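Local coordinates for probable ABC transporter extracellular-binding protein YckB (Bacillus subtilis, PDB 2IEE) that probably captures a solute outside the cell and delivers it to an ABC transporter as the lipid-tethered binding component of the import system, at residues D92-K95 / D96-E99; T161-Q164 / Y165-V169; D180-L183 / Q184-A187. All coordinates share one frame; numbering follows the deposited sequence.

Interaction 1: D92-K95 / D96-E99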
loop_
_atom_site.group_PDB
_atom_site.type_symbol
_atom_site.label_atom_id
_atom_site.label_comp_id
_atom_site.label_asym_id
_atom_site.label_seq_id
_atom_site.Cartn_x
_atom_site.Cartn_y
_atom_site.Cartn_z
ATOM N N ASP A 92 3.161 6.895 2.326
ATOM C CA ASP A 92 3.721 6.663 3.649
ATOM C C ASP A 92 3.789 7.928 4.484
ATOM O O ASP A 92 3.959 9.037 3.967
ATOM C CB ASP A 92 5.135 6.069 3.559
ATOM C CG ASP A 92 5.185 4.765 2.777
ATOM O OD1 ASP A 92 4.249 3.947 2.899
ATOM O OD2 ASP A 92 6.179 4.550 2.048
ATOM N N VAL A 93 3.633 7.752 5.788
ATOM C CA VAL A 93 3.734 8.866 6.708
ATOM C C VAL A 93 5.228 8.943 6.993
ATOM O O VAL A 93 5.829 7.947 7.387
ATOM C CB VAL A 93 3.004 8.581 8.037
ATOM C CG1 VAL A 93 3.168 9.764 8.978
ATOM C CG2 VAL A 93 1.536 8.301 7.776
ATOM N N THR A 94 5.833 10.101 6.753
ATOM C CA THR A 94 7.255 10.287 7.025
ATOM C C THR A 94 7.411 11.639 7.699
ATOM O O THR A 94 6.584 12.529 7.502
ATOM C CB THR A 94 8.105 10.285 5.742
ATOM O OG1 THR A 94 7.833 11.473 4.988
ATOM C CG2 THR A 94 7.799 9.052 4.893
ATOM N N LYS A 95 8.462 11.793 8.496
ATOM C CA LYS A 95 8.696 13.049 9.189
ATOM C C LYS A 95 8.848 14.191 8.203
ATOM O O LYS A 95 8.337 15.285 8.429
ATOM C CB LYS A 95 9.936 12.950 10.078
ATOM C CG LYS A 95 9.624 12.468 11.481
ATOM C CD LYS A 95 10.849 12.513 12.375
ATOM C CE LYS A 95 10.445 12.468 13.835
ATOM N NZ LYS A 95 9.635 13.669 14.175
ATOM N N ASP A 96 9.542 13.929 7.101
ATOM C CA ASP A 96 9.748 14.945 6.079
ATOM C C ASP A 96 8.411 15.457 5.547
ATOM O O ASP A 96 8.183 16.664 5.471
ATOM C CB ASP A 96 10.579 14.372 4.929
ATOM C CG ASP A 96 10.683 15.325 3.755
ATOM O OD1 ASP A 96 11.213 16.442 3.937
ATOM O OD2 ASP A 96 10.230 14.958 2.651
ATOM N N ARG A 97 7.524 14.534 5.192
ATOM C CA ARG A 97 6.215 14.900 4.663
ATOM C C ARG A 97 5.323 15.564 5.699
ATOM O O ARG A 97 4.520 16.428 5.362
ATOM C CB ARG A 97 5.509 13.666 4.103
ATOM C CG ARG A 97 6.160 13.118 2.853
ATOM C CD ARG A 97 5.516 11.822 2.407
ATOM N NE ARG A 97 6.096 11.350 1.158
ATOM C CZ ARG A 97 5.970 10.113 0.692
ATOM N NH1 ARG A 97 5.277 9.209 1.376
ATOM N NH2 ARG A 97 6.542 9.779 -0.456
ATOM N N GLU A 98 5.470 15.166 6.958
ATOM C CA GLU A 98 4.659 15.721 8.038
ATOM C C GLU A 98 4.879 17.209 8.294
ATOM O O GLU A 98 4.060 17.855 8.945
ATOM C CB GLU A 98 4.905 14.948 9.334
ATOM C CG GLU A 98 4.370 13.531 9.327
ATOM C CD GLU A 98 4.557 12.840 10.661
ATOM O OE1 GLU A 98 5.705 12.768 11.139
ATOM O OE2 GLU A 98 3.554 12.370 11.235
ATOM N N GLU A 99 5.984 17.754 7.801
ATOM C CA GLU A 99 6.251 19.173 7.992
ATOM C C GLU A 99 5.659 19.978 6.847
ATOM O O GLU A 99 5.495 21.194 6.953
ATOM C CB GLU A 99 7.759 19.431 8.091
ATOM C CG GLU A 99 8.265 19.526 9.523
ATOM C CD GLU A 99 7.882 18.318 10.360
ATOM O OE1 GLU A 99 8.488 17.240 10.168
ATOM O OE2 GLU A 99 6.967 18.444 11.204
HETATM O O HOH W 1 4.690 6.487 0.043
HETATM O O HOH W 2 9.447 11.700 2.559
#
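T94 is the N-cap of the short helix 95-98, which follows the loop leaving strand 86-87, and its side chain caps the backbone N of R97. The capping evidence is direct: R97 N donates to T94 OG1 over 3.1 Å with an N-H...O angle of 162°. With chi1 at 70°, OG1 sits between its own backbone N and carbonyl carbon and faces the first turn. T94 O in turn accepts from E98 N at 2.9 Å, so threonine holds the helix start through both side chain and backbone. The R97 side chain runs back along the loop, extended from CG to NE, and its CG passes 3.2 Å from T94 OG1. At its end NH1 donates to D92 O at 2.9 Å, the oxygen lying only 4° out of the guanidinium plane. Water 1 closes a second link, accepting from D92 N (2.8 Å) and from R97 NH1 (3.1 Å). Were the arginine cut back to an alanine, D92 O would probably lose this donor and water 1 its bridge to the helix, so the loop before the cap is likely to move more. The D92 carboxylate is engaged by Q209, and D96 forms a salt bridge with K100. On another flank V93 CG1 meets E98 OE2 at 3.5 Å, and V93, R97 and E98 all touch F103 in the next strand. A threonine cap with arginine three positions on, just ahead of an aromatic-bearing strand, is consistent with the T-x-x-R pattern familiar in family 3 solute-binding proteins.

Interaction 2: T161-Q164 / Y165-V169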
loop_
_atom_site.group_PDB
_atom_site.type_symbol
_atom_site.label_atom_id
_atom_site.label_comp_id
_atom_site.label_asym_id
_atom_site.label_seq_id
_atom_site.Cartn_x
_atom_site.Cartn_y
_atom_site.Cartn_z
ATOM N N THR A 161 4.228 -11.030 -15.970
ATOM C CA THR A 161 3.077 -10.932 -15.088
ATOM C C THR A 161 3.453 -11.439 -13.702
ATOM O O THR A 161 4.516 -12.026 -13.516
ATOM C CB THR A 161 1.917 -11.781 -15.609
ATOM O OG1 THR A 161 2.348 -13.141 -15.739
ATOM C CG2 THR A 161 1.449 -11.267 -16.963
ATOM N N ASN A 162 2.570 -11.216 -12.734
ATOM C CA ASN A 162 2.807 -11.652 -11.364
ATOM C C ASN A 162 2.955 -13.162 -11.309
ATOM O O ASN A 162 3.786 -13.688 -10.569
ATOM C CB ASN A 162 1.648 -11.223 -10.460
ATOM C CG ASN A 162 1.456 -9.724 -10.431
ATOM O OD1 ASN A 162 1.298 -9.087 -11.474
ATOM N ND2 ASN A 162 1.461 -9.148 -9.234
ATOM N N GLU A 163 2.140 -13.857 -12.090
ATOM C CA GLU A 163 2.188 -15.309 -12.124
ATOM C C GLU A 163 3.537 -15.781 -12.651
ATOM O O GLU A 163 4.096 -16.768 -12.166
ATOM C CB GLU A 163 1.056 -15.848 -13.000
ATOM C CG GLU A 163 1.171 -17.324 -13.355
ATOM C CD GLU A 163 -0.107 -17.871 -13.965
ATOM O OE1 GLU A 163 -0.791 -17.114 -14.690
ATOM O OE2 GLU A 163 -0.426 -19.057 -13.724
ATOM N N GLN A 164 4.061 -15.065 -13.639
ATOM C CA GLN A 164 5.344 -15.417 -14.229
ATOM C C GLN A 164 6.469 -15.259 -13.210
ATOM O O GLN A 164 7.301 -16.150 -13.048
ATOM C CB GLN A 164 5.617 -14.538 -15.453
ATOM C CG GLN A 164 6.832 -14.967 -16.240
ATOM C CD GLN A 164 6.749 -16.418 -16.671
ATOM O OE1 GLN A 164 5.850 -16.804 -17.419
ATOM N NE2 GLN A 164 7.686 -17.233 -16.195
ATOM N N TYR A 165 6.489 -14.122 -12.526
ATOM C CA TYR A 165 7.507 -13.866 -11.516
ATOM C C TYR A 165 7.518 -14.978 -10.471
ATOM O O TYR A 165 8.567 -15.510 -10.121
ATOM C CB TYR A 165 7.240 -12.536 -10.809
ATOM C CG TYR A 165 7.592 -11.299 -11.603
ATOM C CD1 TYR A 165 8.910 -11.019 -11.947
ATOM C CD2 TYR A 165 6.613 -10.375 -11.957
ATOM C CE1 TYR A 165 9.245 -9.847 -12.620
ATOM C CE2 TYR A 165 6.936 -9.198 -12.632
ATOM C CZ TYR A 165 8.257 -8.941 -12.954
ATOM O OH TYR A 165 8.586 -7.769 -13.585
ATOM N N LEU A 166 6.338 -15.329 -9.979
ATOM C CA LEU A 166 6.212 -16.353 -8.952
ATOM C C LEU A 166 6.661 -17.743 -9.413
ATOM O O LEU A 166 7.342 -18.451 -8.673
ATOM C CB LEU A 166 4.765 -16.396 -8.448
ATOM C CG LEU A 166 4.255 -15.077 -7.846
ATOM C CD1 LEU A 166 2.745 -15.148 -7.665
ATOM C CD2 LEU A 166 4.945 -14.805 -6.504
ATOM N N LYS A 167 6.291 -18.129 -10.632
ATOM C CA LYS A 167 6.676 -19.444 -11.142
ATOM C C LYS A 167 8.177 -19.586 -11.346
ATOM O O LYS A 167 8.726 -20.673 -11.179
ATOM C CB LYS A 167 5.954 -19.752 -12.460
ATOM C CG LYS A 167 4.458 -19.916 -12.302
ATOM C CD LYS A 167 3.831 -20.528 -13.541
ATOM C CE LYS A 167 2.314 -20.571 -13.417
ATOM N NZ LYS A 167 1.865 -21.276 -12.178
ATOM N N ASP A 168 8.840 -18.491 -11.707
ATOM C CA ASP A 168 10.281 -18.522 -11.915
ATOM C C ASP A 168 10.995 -18.742 -10.590
ATOM O O ASP A 168 12.094 -19.297 -10.547
ATOM C CB ASP A 168 10.761 -17.221 -12.574
ATOM C CG ASP A 168 10.240 -17.063 -13.995
ATOM O OD1 ASP A 168 10.075 -18.093 -14.686
ATOM O OD2 ASP A 168 10.002 -15.916 -14.421
ATOM N N VAL A 169 10.377 -18.288 -9.505
ATOM C CA VAL A 169 10.964 -18.498 -8.192
ATOM C C VAL A 169 10.802 -19.987 -7.904
ATOM O O VAL A 169 11.768 -20.679 -7.566
ATOM C CB VAL A 169 10.231 -17.713 -7.093
ATOM C CG1 VAL A 169 10.719 -18.177 -5.718
ATOM C CG2 VAL A 169 10.473 -16.228 -7.261
#
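Two different first torsions bring E163 and K167 together: E163 CG stands opposite its backbone N (chi1 168°), whereas K167 CG lies beside its own N and opposite the carbonyl carbon (chi1 -67°). The two side chains therefore run side by side and point the same way. Their contact is largely carbon against carboxylate, with K167 CE 3.1 Å from E163 OE2, and the salt bridge from K167 NZ to the same oxygen spans 3.5 Å. Q164 starts like E163 but bends at chi2 (56°), which swings its amide along the helix to D168. Both bonds formed there are weak: NE2 reaches D168 OD1 at 3.0 Å and OD2 at 3.2 Å. The firmer partners of that carboxylate are R173, by a salt bridge to OD1, and Y157, whose hydroxyl bonds OD2.

These pairs lie on the opening turns of helix 162-171, in the alpha/beta lobe built on the mixed sheet. T161 is its N-cap, OG1 accepting weakly from Q164 N, while T161 O takes the first i to i+4 bond from Y165 N at 3.0 Å. The Y165 ring lies beside this start, N162 CA at its edge and CD2 3.1 Å from T161 O, and meets the ring of Y157 edge-to-face. L166, buried, sets CG 3.1 Å from N162 O and packs against F191.

Interaction 3: D180-L183 / Q184-A187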
loop_
_atom_site.group_PDB
_atom_site.type_symbol
_atom_site.label_atom_id
_atom_site.label_comp_id
_atom_site.label_asym_id
_atom_site.label_seq_id
_atom_site.Cartn_x
_atom_site.Cartn_y
_atom_site.Cartn_z
ATOM N N ASP A 180 5.929 -5.659 -0.594
ATOM C CA ASP A 180 5.134 -5.414 0.611
ATOM C C ASP A 180 4.569 -6.744 1.143
ATOM O O ASP A 180 4.146 -7.596 0.367
ATOM C CB ASP A 180 3.984 -4.467 0.270
ATOM C CG ASP A 180 2.991 -4.324 1.397
ATOM O OD1 ASP A 180 3.280 -3.580 2.359
ATOM O OD2 ASP A 180 1.924 -4.968 1.328
ATOM N N TYR A 181 4.558 -6.910 2.460
ATOM C CA TYR A 181 4.061 -8.137 3.071
ATOM C C TYR A 181 2.671 -8.534 2.600
ATOM O O TYR A 181 2.463 -9.634 2.090
ATOM C CB TYR A 181 4.033 -7.996 4.587
ATOM C CG TYR A 181 3.321 -9.132 5.282
ATOM C CD1 TYR A 181 3.759 -10.449 5.143
ATOM C CD2 TYR A 181 2.226 -8.888 6.100
ATOM C CE1 TYR A 181 3.122 -11.496 5.816
ATOM C CE2 TYR A 181 1.584 -9.924 6.773
ATOM C CZ TYR A 181 2.036 -11.220 6.629
ATOM O OH TYR A 181 1.398 -12.229 7.307
ATOM N N TYR A 182 1.714 -7.638 2.794
ATOM C CA TYR A 182 0.348 -7.926 2.404
ATOM C C TYR A 182 0.177 -8.269 0.931
ATOM O O TYR A 182 -0.586 -9.177 0.602
ATOM C CB TYR A 182 -0.557 -6.769 2.821
ATOM C CG TYR A 182 -0.722 -6.728 4.319
ATOM C CD1 TYR A 182 -1.328 -7.789 4.997
ATOM C CD2 TYR A 182 -0.236 -5.657 5.070
ATOM C CE1 TYR A 182 -1.444 -7.791 6.387
ATOM C CE2 TYR A 182 -0.349 -5.649 6.463
ATOM C CZ TYR A 182 -0.952 -6.717 7.115
ATOM O OH TYR A 182 -1.057 -6.717 8.490
ATOM N N LEU A 183 0.890 -7.574 0.047
ATOM C CA LEU A 183 0.785 -7.873 -1.380
ATOM C C LEU A 183 1.278 -9.281 -1.638
ATOM O O LEU A 183 0.767 -9.971 -2.520
ATOM C CB LEU A 183 1.623 -6.917 -2.217
ATOM C CG LEU A 183 1.206 -5.451 -2.207
ATOM C CD1 LEU A 183 2.133 -4.677 -3.143
ATOM C CD2 LEU A 183 -0.250 -5.323 -2.645
ATOM N N GLN A 184 2.277 -9.705 -0.868
ATOM C CA GLN A 184 2.823 -11.040 -1.050
ATOM C C GLN A 184 1.919 -12.127 -0.463
ATOM O O GLN A 184 1.913 -13.243 -0.964
ATOM C CB GLN A 184 4.246 -11.129 -0.470
ATOM C CG GLN A 184 5.203 -10.112 -1.102
ATOM C CD GLN A 184 6.670 -10.520 -1.044
ATOM O OE1 GLN A 184 7.215 -10.802 0.023
ATOM N NE2 GLN A 184 7.317 -10.538 -2.201
ATOM N N THR A 185 1.154 -11.813 0.581
ATOM C CA THR A 185 0.257 -12.817 1.152
ATOM C C THR A 185 -0.822 -13.122 0.115
ATOM O O THR A 185 -1.336 -14.239 0.039
ATOM C CB THR A 185 -0.449 -12.330 2.426
ATOM O OG1 THR A 185 -1.311 -11.234 2.105
ATOM C CG2 THR A 185 0.569 -11.901 3.475
ATOM N N LEU A 186 -1.161 -12.120 -0.686
ATOM C CA LEU A 186 -2.168 -12.306 -1.715
ATOM C C LEU A 186 -1.597 -13.196 -2.805
ATOM O O LEU A 186 -2.324 -13.969 -3.421
ATOM C CB LEU A 186 -2.605 -10.962 -2.296
ATOM C CG LEU A 186 -3.416 -10.121 -1.307
ATOM C CD1 LEU A 186 -3.801 -8.792 -1.941
ATOM C CD2 LEU A 186 -4.664 -10.895 -0.895
ATOM N N ALA A 187 -0.288 -13.085 -3.030
ATOM C CA ALA A 187 0.386 -13.899 -4.037
ATOM C C ALA A 187 0.244 -15.370 -3.660
ATOM O O ALA A 187 -0.122 -16.202 -4.491
ATOM C CB ALA A 187 1.859 -13.519 -4.123
#
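Y181 and T185 make a CH-pi contact one turn apart at the N-terminal end of helix 181-190, which grows directly out of strand 176-180 in the mixed sheet of the two-lobed periplasmic-binding-protein fold. The methyl CG2 of T185 lies over a face of the Y181 ring, 3.7 Å from its centroid and 21° off the ring normal, a position displaced slightly toward the rim. Y181 has its CG opposite the backbone N, which carries the ring alongside the helix to the threonine four residues on. The ring also meets that of Y111, their planes about 20° apart, and touches T113 on strand 108-116.

D180 is the N-cap residue. Its OD2 accepts from L183 N at 3.1 Å, met on the anti side of the carboxylate, and its backbone O accepts from Q184 N at 3.1 Å. The other carboxylate oxygen, OD1, is bonded to S110 on the neighbouring strand, so the cap residue is fixed at both ends of its carboxylate and ties the helix start to the sheet. Q184, buried, passes its CG 3.1 Å from D180 O and then extends to bond T113 through OE1 and the carbonyl of I177 through NE2. Both amide ends are thus satisfied by strands beneath the helix.

T185 divides its two branches between different tasks. With chi1 at 65°, OG1 turns toward the preceding turn while CG2 remains available to the tyrosine face. Y182 O accepts from L186 N at 3.3 Å, weakly from T185 N, and from the hydroxyl of T185, whose OG1 stands 2.6 Å away near the plane of the Y182 ring.

In the fold
Interactions 1, 2 and 3 come in series along the chain, and each lies at the N-terminal end of a helix: 95-98, 162-171 and 181-190. Interactions 2 and 3 share the lobe of the mixed sheet, with centres about 14 Å apart, and their helices touch where L166 CD1 meets A187 CB at 4.0 Å. Strand 176-180 joins the two helices. Interaction 1 lies on the other side of the chain's centre, about 34 Å from interaction 2 and about 24 Å from interaction 3 between centres, on the path from strand 86-87 to strand 101-103. Strand 197-214 touches residues of interactions 1 and 3, in a fold whose two lobes typically close on a solute.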